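Local coordinates for protein extracellular PQQ-dependent sugar dehydrogenase (Coprinopsis cinerea, PDB 6JT6) that probably oxidises sugars at a pyrroloquinoline quinone site and passes the electrons to a b-type heme in the cytochrome domain described here, at residues Asn59-Gly62 with Asn68-Leu71; Ala84-Asp89 with Ser94-Pro99; Lys150-Ser155 with Gly160-Ser165. All blocks are in the same frame, centred on the assembly; numbering follows the deposited sequence.

Contact 1 (Asn59-Gly62 with Asn68-Leu71). With HEM (protoporphyrin IX containing Fe), chain C.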
# COMPACT_ATOMS: atom_id res chain seq x y z
N ASN A 59 -3.82 -1.09 -4.11
CA ASN A 59 -3.93 0.30 -4.53
C ASN A 59 -3.63 0.45 -6.01
O ASN A 59 -3.28 -0.52 -6.68
CB ASN A 59 -3.04 1.24 -3.67
CG ASN A 59 -1.57 0.88 -3.71
OD1 ASN A 59 -1.09 0.23 -4.63
ND2 ASN A 59 -0.82 1.32 -2.70
N SER A 60 -3.79 1.67 -6.50
CA SER A 60 -3.20 2.10 -7.75
C SER A 60 -2.46 3.39 -7.40
O SER A 60 -3.02 4.29 -6.77
CB SER A 60 -4.26 2.38 -8.79
OG SER A 60 -3.65 3.05 -9.89
N LEU A 61 -1.20 3.47 -7.83
CA LEU A 61 -0.35 4.62 -7.52
C LEU A 61 -0.66 5.87 -8.38
O LEU A 61 -0.13 6.93 -8.13
CB LEU A 61 1.15 4.22 -7.53
CG LEU A 61 1.62 3.06 -6.62
CD1 LEU A 61 3.15 2.91 -6.65
CD2 LEU A 61 1.11 3.25 -5.18
N GLY A 62 -1.53 5.72 -9.38
CA GLY A 62 -1.92 6.84 -10.23
C GLY A 62 -3.41 7.05 -10.30
O GLY A 62 -3.85 7.87 -11.08
N ASN A 68 -0.97 2.10 -14.31
CA ASN A 68 -0.27 2.64 -13.14
C ASN A 68 0.12 1.43 -12.29
O ASN A 68 -0.59 0.43 -12.31
CB ASN A 68 -1.19 3.59 -12.31
CG ASN A 68 -1.61 4.84 -13.08
OD1 ASN A 68 -0.80 5.72 -13.38
ND2 ASN A 68 -2.88 4.95 -13.36
N PRO A 69 1.24 1.50 -11.54
CA PRO A 69 1.55 0.42 -10.61
C PRO A 69 0.38 0.12 -9.69
O PRO A 69 -0.21 1.04 -9.10
CB PRO A 69 2.73 0.99 -9.78
CG PRO A 69 3.39 1.93 -10.74
CD PRO A 69 2.19 2.62 -11.37
N LEU A 70 0.09 -1.18 -9.60
CA LEU A 70 -0.92 -1.68 -8.69
C LEU A 70 -0.20 -2.52 -7.65
O LEU A 70 0.50 -3.47 -8.00
CB LEU A 70 -1.97 -2.52 -9.44
CG LEU A 70 -2.65 -1.94 -10.71
CD1 LEU A 70 -3.65 -2.96 -11.24
CD2 LEU A 70 -3.41 -0.62 -10.50
N LEU A 71 -0.34 -2.16 -6.38
CA LEU A 71 0.26 -3.00 -5.33
C LEU A 71 -0.83 -3.75 -4.63
O LEU A 71 -1.87 -3.18 -4.31
CB LEU A 71 1.11 -2.19 -4.34
CG LEU A 71 2.10 -1.17 -4.91
CD1 LEU A 71 2.79 -0.45 -3.76
CD2 LEU A 71 3.13 -1.77 -5.87
CHA HEM C . -11.70 -0.47 -11.10
CHB HEM C . -11.69 -4.90 -13.13
CHC HEM C . -8.06 -6.26 -10.23
CHD HEM C . -7.53 -1.57 -8.86
C1A HEM C . -12.04 -1.57 -11.86
C2A HEM C . -13.18 -1.64 -12.72
C3A HEM C . -13.17 -2.89 -13.27
C4A HEM C . -12.04 -3.60 -12.78
CMA HEM C . -14.19 -3.45 -14.26
CAA HEM C . -14.19 -0.53 -12.97
CBA HEM C . -15.03 -0.17 -11.73
CGA HEM C . -15.70 -1.33 -11.05
O1A HEM C . -15.36 -1.72 -9.90
O2A HEM C . -16.63 -1.93 -11.64
C1B HEM C . -10.72 -5.66 -12.50
C2B HEM C . -10.53 -7.06 -12.78
C3B HEM C . -9.52 -7.47 -11.92
C4B HEM C . -9.11 -6.27 -11.15
CMB HEM C . -11.33 -7.91 -13.79
CAB HEM C . -8.87 -8.80 -11.74
CBB HEM C . -9.52 -9.95 -11.83
C1C HEM C . -7.53 -5.07 -9.65
C2C HEM C . -6.40 -5.02 -8.80
C3C HEM C . -6.23 -3.69 -8.41
C4C HEM C . -7.30 -2.92 -9.01
CMC HEM C . -5.55 -6.23 -8.47
CAC HEM C . -5.14 -3.16 -7.54
CBC HEM C . -4.64 -3.88 -6.51
C1D HEM C . -8.70 -0.94 -9.32
C2D HEM C . -8.99 0.48 -9.03
C3D HEM C . -10.12 0.79 -9.66
C4D HEM C . -10.52 -0.45 -10.35
CMD HEM C . -8.19 1.43 -8.18
CAD HEM C . -10.86 2.13 -9.61
CBD HEM C . -10.33 3.19 -10.56
CGD HEM C . -10.73 2.83 -11.97
O1D HEM C . -9.89 2.59 -12.87
O2D HEM C . -11.94 2.73 -12.21
NA HEM C . -11.38 -2.80 -11.89
NB HEM C . -9.88 -5.25 -11.55
NC HEM C . -8.07 -3.81 -9.73
ND HEM C . -9.64 -1.46 -10.15
FE HEM C . -9.75 -3.27 -10.84
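Asn59 and Leu71 are joined through both backbone and side chain. Asn59 N donates to Leu71 O at 2.9 Å. In return, Leu71 N faces two acceptors. Leu71 N bonds to Asn59 OD1 at 3.1 Å, with a C=O...N angle of 160°, and only weakly to Asn59 O at 3.4 Å. Asn59 CG stands between its own backbone N and carbonyl carbon (chi1 59°), which folds the amide over beside Leu71. ND2 bonds to Tyr30 OH and weakly to Tyr118 OH. Both ends of this buried amide are therefore used, and its rotation is fixed. Further on, Leu61 N donates to Pro69 O at 2.9 Å. The same oxygen also receives a CA-H...O contact from Ser60.

These bonds close the beta hairpin of strands 56-60 and 70-76, an inner pair of a six-stranded antiparallel sheet in the cytochrome domain. The loop of the hairpin carries Met65, a ligand of the heme iron. The heme lies close by: its vinyl carbon CAC is 3.3 Å from Asn59 O, and Leu70 CD1 rests near the pyrrole that carries this vinyl.

The apolar contacts are close but ordinary. Leu61 crosses Pro69 at about a right angle, Leu61 CD1 to Pro69 CB 3.7 Å. Leu70 CD2 meets Ser60 CB at 3.6 Å on the heme-facing side.

At the loop end, the Asn68 amide lies against the backbone of Gly62, Asn68 CG to Gly62 CA 3.5 Å. A CB on Gly62 would collide with Asn68 OD1. That oxygen accepts from Ala130 N and Trp126 NE1, and Ser64 O is a partner of both Asn68 ND2 and Ser60 OG.

Contact 2 (Ala84-Asp89 with Ser94-Pro99). With NAG (2-acetamido-2-deoxy-beta-D-glucopyranose), chain B; MPD ((4S)-2-methyl-2,4-pentanediol), chain E.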
# COMPACT_ATOMS: atom_id res chain seq x y z
N ALA A 84 3.59 -6.31 -6.96
CA ALA A 84 3.36 -5.18 -7.85
C ALA A 84 2.77 -5.72 -9.14
O ALA A 84 3.27 -6.73 -9.68
CB ALA A 84 4.66 -4.43 -8.16
N ARG A 85 1.73 -5.04 -9.64
CA ARG A 85 1.05 -5.45 -10.88
C ARG A 85 0.72 -4.29 -11.81
O ARG A 85 0.89 -3.14 -11.45
CB ARG A 85 -0.19 -6.28 -10.57
CG ARG A 85 0.14 -7.38 -9.58
CD ARG A 85 -0.75 -8.57 -9.64
NE ARG A 85 -0.28 -9.55 -8.66
CZ ARG A 85 -0.88 -10.70 -8.39
NH1 ARG A 85 -2.01 -11.04 -9.04
NH2 ARG A 85 -0.36 -11.52 -7.46
N TRP A 86 0.26 -4.65 -13.02
CA TRP A 86 0.03 -3.71 -14.10
C TRP A 86 -1.07 -4.24 -15.01
O TRP A 86 -1.01 -5.38 -15.43
CB TRP A 86 1.30 -3.49 -14.91
CG TRP A 86 1.18 -2.33 -15.83
CD1 TRP A 86 0.52 -2.30 -17.03
CD2 TRP A 86 1.72 -1.00 -15.63
NE1 TRP A 86 0.62 -1.03 -17.60
CE2 TRP A 86 1.36 -0.22 -16.77
CE3 TRP A 86 2.51 -0.41 -14.63
CZ2 TRP A 86 1.77 1.13 -16.92
CZ3 TRP A 86 2.90 0.93 -14.77
CH2 TRP A 86 2.52 1.68 -15.91
N ALA A 87 -2.10 -3.42 -15.25
CA ALA A 87 -3.23 -3.73 -16.14
C ALA A 87 -3.31 -2.66 -17.25
O ALA A 87 -3.24 -1.46 -16.97
CB ALA A 87 -4.51 -3.73 -15.34
N THR A 88 -3.47 -3.07 -18.50
CA THR A 88 -3.70 -2.06 -19.56
C THR A 88 -5.20 -1.78 -19.81
O THR A 88 -5.54 -0.89 -20.58
CB THR A 88 -3.02 -2.46 -20.88
OG1 THR A 88 -3.49 -3.76 -21.25
CG2 THR A 88 -1.49 -2.52 -20.70
N ASP A 89 -6.07 -2.56 -19.17
CA ASP A 89 -7.52 -2.36 -19.19
C ASP A 89 -8.13 -2.92 -17.91
O ASP A 89 -7.39 -3.27 -16.97
CB ASP A 89 -8.18 -2.96 -20.44
CG ASP A 89 -9.61 -2.42 -20.67
OD1 ASP A 89 -9.86 -1.22 -20.49
OD2 ASP A 89 -10.51 -3.21 -21.00
N SER A 94 -1.18 -8.11 -14.77
CA SER A 94 0.04 -8.93 -14.87
C SER A 94 1.03 -8.52 -13.81
O SER A 94 0.96 -7.42 -13.32
CB SER A 94 0.72 -8.65 -16.22
OG SER A 94 -0.19 -8.80 -17.29
N ILE A 95 2.04 -9.36 -13.57
CA ILE A 95 3.16 -9.02 -12.69
C ILE A 95 3.97 -7.89 -13.30
O ILE A 95 4.23 -7.87 -14.51
CB ILE A 95 4.07 -10.25 -12.40
CG1 ILE A 95 3.30 -11.42 -11.74
CG2 ILE A 95 5.29 -9.86 -11.56
CD1 ILE A 95 2.44 -11.06 -10.53
N TYR A 96 4.32 -6.92 -12.46
CA TYR A 96 5.03 -5.74 -12.92
C TYR A 96 6.36 -5.73 -12.19
O TYR A 96 6.41 -5.76 -10.96
CB TYR A 96 4.16 -4.50 -12.66
CG TYR A 96 4.83 -3.17 -12.81
CD1 TYR A 96 5.58 -2.84 -13.96
CD2 TYR A 96 4.68 -2.19 -11.83
CE1 TYR A 96 6.19 -1.59 -14.08
CE2 TYR A 96 5.27 -0.94 -11.94
CZ TYR A 96 6.02 -0.65 -13.06
OH TYR A 96 6.61 0.61 -13.14
N SER A 97 7.44 -5.76 -12.97
CA SER A 97 8.76 -5.58 -12.42
C SER A 97 9.16 -4.13 -12.69
O SER A 97 8.71 -3.50 -13.66
CB SER A 97 9.77 -6.58 -13.00
OG SER A 97 9.91 -6.36 -14.38
N GLY A 98 10.04 -3.62 -11.85
CA GLY A 98 10.16 -2.19 -11.66
C GLY A 98 10.27 -2.03 -10.16
O GLY A 98 11.37 -1.88 -9.65
N PRO A 99 9.13 -2.10 -9.43
CA PRO A 99 9.14 -1.79 -8.02
C PRO A 99 9.94 -2.79 -7.21
O PRO A 99 10.00 -3.96 -7.58
CB PRO A 99 7.65 -1.85 -7.63
CG PRO A 99 6.96 -1.48 -8.90
CD PRO A 99 7.76 -2.21 -9.94
C1 NAG B . 12.55 0.79 -12.03
C2 NAG B . 13.56 -0.19 -12.63
C3 NAG B . 13.58 -0.08 -14.16
C4 NAG B . 12.18 -0.12 -14.79
C5 NAG B . 11.23 0.88 -14.12
C6 NAG B . 9.80 0.59 -14.54
C7 NAG B . 15.56 -0.46 -11.18
C8 NAG B . 16.86 0.22 -10.85
N2 NAG B . 14.85 0.19 -12.11
O3 NAG B . 14.35 -1.16 -14.67
O4 NAG B . 12.29 0.12 -16.21
O5 NAG B . 11.28 0.81 -12.68
O6 NAG B . 8.88 1.64 -14.16
O7 NAG B . 15.20 -1.52 -10.66
C1 MPD E . 8.25 -8.43 -9.59
C2 MPD E . 7.35 -7.82 -8.50
O2 MPD E . 6.12 -7.36 -9.07
CM MPD E . 8.05 -6.60 -7.93
C3 MPD E . 7.05 -8.82 -7.37
C4 MPD E . 6.20 -10.01 -7.84
O4 MPD E . 6.23 -11.08 -6.90
C5 MPD E . 4.74 -9.61 -7.97
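The beta hairpin of strands 79-86 and 94-95 brings Trp86 against Ser94 and Tyr96. Trp86 and Ser94 form two backbone bonds: Trp86 N to Ser94 O at 2.9 Å and Ser94 N to Trp86 O at 2.8 Å. The next rung is less regular. Tyr96 N reaches Ala84 O at 3.0 Å, but from 42° above the carbonyl plane.

The aromatic rings meet on one side of the hairpin. In an edge-to-face stack, the CE3 edge of Trp86 points over the centre of the Tyr96 face. The centroid of the Trp86 six-membered ring is 4.9 Å from that of the Tyr96 ring, and the planes make 55°. Tyr96 CG lies anti to the backbone N (chi1 168°), and this sends its ring across toward Trp86. Pro99 CD covers the opposite face near the rim, so the ring is clamped from both sides. At the ring edge, Tyr96 OH accepts a hydrogen bond from O6 of the attached N-acetylglucosamine at 2.7 Å. Pro99 CG also touches Ala84 CB at 3.8 Å.

Arg85 leaves on the other side. Ile95 CD1 sits over one face of its guanidinium, 3.6 Å from Arg85 NE. Three hydrogen bonds, from NE to Ser83 OG, NH1 to Ser159 O and NH2 to Pro157 O, fix its position and rotation. Gly98 has backbone angles that call for glycine where the chain turns into Pro99.

Paired reciprocal bonds like those of Trp86 and Ser94 mark the hydrogen-bonded pair of an antiparallel hairpin, here adding the short strand 94-95 at the edge of the six-stranded sheet.

Contact 3 (Lys150-Ser155 with Gly160-Ser165); sequences KPLTPS and GLYRHS. With HEM (protoporphyrin IX containing Fe), chain C.
Leu152 is packed tightly against Gly160 and Tyr162. Leu152 N donates to Gly160 O at 2.9 Å. Leu152 CD2 lies over one face of the Tyr162 ring, 3.9 Å from the centroid, in a CH-pi contact. Leu152 CD1 reaches past the rim to Tyr162 OH at 3.2 Å. The Tyr162 ring crosses the leucine side chain at about a right angle.

The solvent side is looser and is bridged by water. One water accepts from Tyr162 N and donates weakly to Lys150 O. Another accepts from Gly160 N and lies 2.9 Å from Thr153 OG1.

Beyond the packed part, the chain runs to the heme. Arg163 NH2 donates to the heme propionate oxygen O1A at 2.9 Å. The bend at chi3 (105°) turns the guanidinium to that oxygen, and His164 ND1 lies over one of its faces. A leucine in place of Arg163 would probably leave propionate oxygen O1A without its guanidinium donor and take the flat group away from His164 ND1. His164 NE2 binds the iron at 1.9 Å, and Met65 SD is the other protein ligand. A heme iron held between a histidine and a methionine is the b-type site, as in the cytochrome domain of cellobiose dehydrogenase.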
# COMPACT_ATOMS: atom_id res chain seq x y z
N LYS A 150 -9.13 -14.75 -0.68
CA LYS A 150 -7.67 -14.66 -0.91
C LYS A 150 -7.28 -14.88 -2.38
O LYS A 150 -8.08 -15.44 -3.15
CB LYS A 150 -6.91 -15.71 -0.12
CG LYS A 150 -7.12 -15.74 1.39
CD LYS A 150 -6.51 -14.57 2.13
CE LYS A 150 -7.02 -14.60 3.56
NZ LYS A 150 -6.09 -13.92 4.52
N PRO A 151 -6.05 -14.44 -2.76
CA PRO A 151 -5.57 -14.87 -4.06
C PRO A 151 -5.59 -16.41 -4.15
O PRO A 151 -5.53 -17.10 -3.13
CB PRO A 151 -4.13 -14.29 -4.10
CG PRO A 151 -4.25 -13.04 -3.28
CD PRO A 151 -5.09 -13.49 -2.12
N LEU A 152 -5.72 -16.92 -5.36
CA LEU A 152 -6.06 -18.34 -5.60
C LEU A 152 -5.04 -19.27 -5.01
O LEU A 152 -5.39 -20.33 -4.50
CB LEU A 152 -6.16 -18.62 -7.11
CG LEU A 152 -7.36 -18.15 -7.96
CD1 LEU A 152 -8.53 -19.09 -7.80
CD2 LEU A 152 -7.80 -16.69 -7.76
N THR A 153 -3.77 -18.88 -5.10
CA THR A 153 -2.66 -19.64 -4.51
C THR A 153 -1.91 -18.69 -3.56
O THR A 153 -0.90 -18.11 -3.92
CB THR A 153 -1.75 -20.28 -5.58
OG1 THR A 153 -1.22 -19.26 -6.43
CG2 THR A 153 -2.56 -21.25 -6.47
N PRO A 154 -2.42 -18.53 -2.33
CA PRO A 154 -1.97 -17.43 -1.46
C PRO A 154 -0.51 -17.54 -0.99
O PRO A 154 0.04 -16.55 -0.52
CB PRO A 154 -2.96 -17.45 -0.30
CG PRO A 154 -3.68 -18.75 -0.37
CD PRO A 154 -3.55 -19.30 -1.75
N SER A 155 0.12 -18.71 -1.14
CA SER A 155 1.56 -18.86 -0.86
C SER A 155 2.47 -18.15 -1.88
O SER A 155 3.62 -17.85 -1.57
CB SER A 155 1.94 -20.34 -0.83
OG SER A 155 2.11 -20.77 -2.17
N GLY A 160 -2.66 -15.53 -9.10
CA GLY A 160 -3.91 -14.98 -9.64
C GLY A 160 -4.88 -14.57 -8.53
O GLY A 160 -4.82 -15.08 -7.39
N LEU A 161 -5.75 -13.64 -8.86
CA LEU A 161 -6.73 -13.16 -7.88
C LEU A 161 -8.07 -12.83 -8.53
O LEU A 161 -8.16 -12.55 -9.73
CB LEU A 161 -6.15 -11.98 -7.09
CG LEU A 161 -5.48 -10.82 -7.81
CD1 LEU A 161 -6.51 -10.05 -8.62
CD2 LEU A 161 -4.80 -9.90 -6.81
N TYR A 162 -9.12 -12.87 -7.73
CA TYR A 162 -10.45 -12.44 -8.19
C TYR A 162 -10.53 -10.93 -8.12
O TYR A 162 -9.91 -10.30 -7.24
CB TYR A 162 -11.53 -13.06 -7.30
CG TYR A 162 -11.61 -14.58 -7.47
CD1 TYR A 162 -12.14 -15.14 -8.65
CD2 TYR A 162 -11.11 -15.43 -6.48
CE1 TYR A 162 -12.19 -16.52 -8.83
CE2 TYR A 162 -11.16 -16.83 -6.64
CZ TYR A 162 -11.70 -17.36 -7.82
OH TYR A 162 -11.75 -18.73 -8.00
N ARG A 163 -11.27 -10.36 -9.07
CA ARG A 163 -11.66 -8.96 -9.07
C ARG A 163 -12.14 -8.51 -7.69
O ARG A 163 -12.90 -9.21 -7.02
CB ARG A 163 -12.78 -8.77 -10.11
CG ARG A 163 -13.02 -7.32 -10.48
CD ARG A 163 -14.39 -7.13 -11.13
NE ARG A 163 -15.25 -6.51 -10.13
CZ ARG A 163 -15.50 -5.20 -10.05
NH1 ARG A 163 -16.29 -4.74 -9.08
NH2 ARG A 163 -15.00 -4.35 -10.95
N HIS A 164 -11.68 -7.33 -7.28
CA HIS A 164 -12.09 -6.65 -6.04
C HIS A 164 -13.61 -6.59 -5.92
O HIS A 164 -14.31 -6.45 -6.91
CB HIS A 164 -11.54 -5.22 -6.01
CG HIS A 164 -11.45 -4.58 -7.36
ND1 HIS A 164 -12.54 -4.02 -7.98
CD2 HIS A 164 -10.41 -4.42 -8.21
CE1 HIS A 164 -12.18 -3.55 -9.16
NE2 HIS A 164 -10.88 -3.76 -9.33
N SER A 165 -14.12 -6.70 -4.70
CA SER A 165 -15.51 -6.42 -4.45
C SER A 165 -15.75 -4.91 -4.41
O SER A 165 -16.88 -4.45 -4.67
CB SER A 165 -15.93 -7.07 -3.13
OG SER A 165 -15.09 -6.65 -2.08
CHA HEM C . -11.70 -0.47 -11.10
CHB HEM C . -11.69 -4.90 -13.13
CHC HEM C . -8.06 -6.26 -10.23
CHD HEM C . -7.53 -1.57 -8.86
C1A HEM C . -12.04 -1.57 -11.86
C2A HEM C . -13.18 -1.64 -12.72
C3A HEM C . -13.17 -2.89 -13.27
C4A HEM C . -12.04 -3.60 -12.78
CMA HEM C . -14.19 -3.45 -14.26
CAA HEM C . -14.19 -0.53 -12.97
CBA HEM C . -15.03 -0.17 -11.73
CGA HEM C . -15.70 -1.33 -11.05
O1A HEM C . -15.36 -1.72 -9.90
O2A HEM C . -16.63 -1.93 -11.64
C1B HEM C . -10.72 -5.66 -12.50
C2B HEM C . -10.53 -7.06 -12.78
C3B HEM C . -9.52 -7.47 -11.92
C4B HEM C . -9.11 -6.27 -11.15
CMB HEM C . -11.33 -7.91 -13.79
CAB HEM C . -8.87 -8.80 -11.74
CBB HEM C . -9.52 -9.95 -11.83
C1C HEM C . -7.53 -5.07 -9.65
C2C HEM C . -6.40 -5.02 -8.80
C3C HEM C . -6.23 -3.69 -8.41
C4C HEM C . -7.30 -2.92 -9.01
CMC HEM C . -5.55 -6.23 -8.47
CAC HEM C . -5.14 -3.16 -7.54
CBC HEM C . -4.64 -3.88 -6.51
C1D HEM C . -8.70 -0.94 -9.32
C2D HEM C . -8.99 0.48 -9.03
C3D HEM C . -10.12 0.79 -9.66
C4D HEM C . -10.52 -0.45 -10.35
CMD HEM C . -8.19 1.43 -8.18
CAD HEM C . -10.86 2.13 -9.61
CBD HEM C . -10.33 3.19 -10.56
CGD HEM C . -10.73 2.83 -11.97
O1D HEM C . -9.89 2.59 -12.87
O2D HEM C . -11.94 2.73 -12.21
NA HEM C . -11.38 -2.80 -11.89
NB HEM C . -9.88 -5.25 -11.55
NC HEM C . -8.07 -3.81 -9.73
ND HEM C . -9.64 -1.46 -10.15
FE HEM C . -9.75 -3.27 -10.84
O HOH W 1 -9.06 -13.25 -4.81
O HOH W 2 -2.50 -18.60 -8.98

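In the fold
Contact 1 is the buried one, contact 2 is partly buried and contact 3 lies at the surface. Contacts 1 and 2 share a sheet. Strands 70-76 and 79-86 are neighbours in it, and Leu70 O probably accepts from Arg85 N. Pro69 packs on Tyr96 and Trp86. Contact 3 is made of loop alone, between strands 138-146 and 166-173, and touches contact 2 where Arg85 NH1 packs on Leu161. Contacts 1 and 3 do not touch, nearest atoms about 8 Å apart, but both reach the heme. Chemistry follows place: a buried amide and leucines inside, an aromatic stack near a glycan at the sheet edge, and loops with outer water bridges and an inner iron ligand and propionate bond.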